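Local coordinates for putative nucleic acid-binding lipoprotein (Klebsiella pneumoniae subsp. pneumoniae MGH 78578, PDB 3F1Z) that is of unknown function but is a putative lipoprotein that adopts an OB-fold and may bind nucleic acid, at residues A[56-61]-A[73-78]. Sequence-based numbering, arbitrary orientation.
Sequences GVIVDI and FIVTMR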
# COMPACT_ATOMS: atom_id res chain seq x y z
N GLY A 56 -3.26 -8.65 -1.73
CA GLY A 56 -4.51 -8.54 -0.94
C GLY A 56 -5.73 -8.27 -1.80
O GLY A 56 -5.65 -8.25 -3.01
N VAL A 57 -6.88 -8.09 -1.17
CA VAL A 57 -8.10 -7.82 -1.88
C VAL A 57 -8.42 -6.36 -1.70
O VAL A 57 -8.48 -5.86 -0.58
CB VAL A 57 -9.30 -8.68 -1.38
CG1 VAL A 57 -10.55 -8.28 -2.12
CG2 VAL A 57 -9.06 -10.15 -1.59
N ILE A 58 -8.64 -5.68 -2.82
CA ILE A 58 -8.96 -4.29 -2.83
C ILE A 58 -10.41 -4.18 -2.38
O ILE A 58 -11.28 -4.85 -2.93
CB ILE A 58 -8.78 -3.69 -4.23
CG1 ILE A 58 -7.32 -3.82 -4.66
CG2 ILE A 58 -9.21 -2.20 -4.24
CD1 ILE A 58 -6.29 -3.23 -3.67
N VAL A 59 -10.65 -3.35 -1.37
CA VAL A 59 -11.98 -3.12 -0.84
C VAL A 59 -12.46 -1.67 -0.99
O VAL A 59 -13.63 -1.37 -0.71
CB VAL A 59 -12.09 -3.53 0.65
CG1 VAL A 59 -11.95 -5.04 0.76
CG2 VAL A 59 -11.07 -2.82 1.46
N ASP A 60 -11.58 -0.77 -1.40
CA ASP A 60 -12.03 0.58 -1.66
C ASP A 60 -11.00 1.28 -2.52
O ASP A 60 -9.81 1.13 -2.32
CB ASP A 60 -12.27 1.36 -0.38
CG ASP A 60 -12.92 2.72 -0.63
OD1 ASP A 60 -14.12 2.72 -0.99
OD2 ASP A 60 -12.22 3.78 -0.47
N ILE A 61 -11.51 2.06 -3.48
CA ILE A 61 -10.74 2.87 -4.39
C ILE A 61 -11.49 4.20 -4.41
O ILE A 61 -12.70 4.22 -4.60
CB ILE A 61 -10.77 2.32 -5.81
CG1 ILE A 61 -10.14 0.91 -5.86
CG2 ILE A 61 -10.07 3.30 -6.73
CD1 ILE A 61 -10.54 0.09 -7.06
N PHE A 73 -5.49 9.54 -5.08
CA PHE A 73 -6.36 8.41 -4.88
C PHE A 73 -5.91 7.63 -3.68
O PHE A 73 -4.73 7.48 -3.49
CB PHE A 73 -6.25 7.46 -6.04
CG PHE A 73 -6.55 8.06 -7.38
CD1 PHE A 73 -5.56 8.58 -8.15
CD2 PHE A 73 -7.82 8.01 -7.90
CE1 PHE A 73 -5.84 9.11 -9.42
CE2 PHE A 73 -8.12 8.53 -9.15
CZ PHE A 73 -7.12 9.08 -9.91
N ILE A 74 -6.85 7.11 -2.90
CA ILE A 74 -6.57 6.18 -1.81
C ILE A 74 -7.14 4.81 -2.26
O ILE A 74 -8.31 4.70 -2.66
CB ILE A 74 -7.26 6.59 -0.50
CG1 ILE A 74 -6.69 7.89 0.02
CG2 ILE A 74 -6.92 5.63 0.60
CD1 ILE A 74 -5.16 7.79 0.43
N VAL A 75 -6.29 3.78 -2.17
CA VAL A 75 -6.65 2.39 -2.46
C VAL A 75 -6.48 1.63 -1.16
O VAL A 75 -5.44 1.72 -0.51
CB VAL A 75 -5.77 1.82 -3.54
CG1 VAL A 75 -5.94 0.31 -3.63
CG2 VAL A 75 -6.10 2.47 -4.88
N THR A 76 -7.53 0.94 -0.72
CA THR A 76 -7.54 0.22 0.54
C THR A 76 -7.59 -1.27 0.26
O THR A 76 -8.39 -1.72 -0.57
CB THR A 76 -8.76 0.60 1.40
OG1 THR A 76 -8.84 2.00 1.50
CG2 THR A 76 -8.67 0.01 2.81
N MSE A 77 -6.80 -2.03 1.01
CA MSE A 77 -6.60 -3.45 0.77
C MSE A 77 -6.80 -4.23 2.04
O MSE A 77 -6.32 -3.80 3.10
CB MSE A 77 -5.15 -3.63 0.28
CG MSE A 77 -4.80 -5.02 -0.13
SE MSE A 77 -2.88 -5.27 -0.45
CE MSE A 77 -2.83 -4.80 -2.35
N ARG A 78 -7.51 -5.36 1.97
CA ARG A 78 -7.62 -6.24 3.13
C ARG A 78 -6.84 -7.54 2.89
O ARG A 78 -6.57 -7.88 1.73
CB ARG A 78 -9.07 -6.60 3.41
CG ARG A 78 -9.74 -7.48 2.36
CD ARG A 78 -10.99 -8.12 2.96
NE ARG A 78 -11.81 -8.80 1.97
CZ ARG A 78 -11.59 -10.02 1.50
NH1 ARG A 78 -10.54 -10.74 1.92
NH2 ARG A 78 -12.42 -10.52 0.60
O HOH W 1 -9.68 3.72 -0.37
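The guanidinium of Arg78 lies with one face over the side chain of Val57, whose CB sits 3.9 Å above the plane near its centre, while Val59 CG1 approaches the same group obliquely and touches Arg78 CG at 3.7 Å. The setting is an antiparallel beta hairpin of the OB-fold, interrupted by a classic beta bulge, a feature that usually accentuates strand twist; the short segments run at 133° to each other. Val57 and Arg78 form a hydrogen-bonded pair through both N-H groups. Beyond the non-hydrogen-bonded pair Ile58–Met77, Val59 and Asp60 both face Thr76, whose carbonyl O accepts a good bond from Val59 N (2.9 Å) and a weak one from Asp60 N (3.4 Å). Thr76 N returns a bond to Asp60 O, completing the bulge, and regular pairing resumes at Ile61 and Val75.

On the other face Ile58 CD1 meets Val75 CG1 at 3.6 Å and selenomethionine Met77 CE at 4.0 Å, and Phe90, Phe92 and Ile111 continue the apolar packing. CG anti to the backbone N (chi1 -175°) brings Met77 CG 3.6 Å from Gly56 CA. Asp60, on the same face as Thr76, has OD2 in a salt bridge with Arg62 NE. A water links that same OD2 to Thr76 OG1, which lies 2.7 Å from the water oxygen.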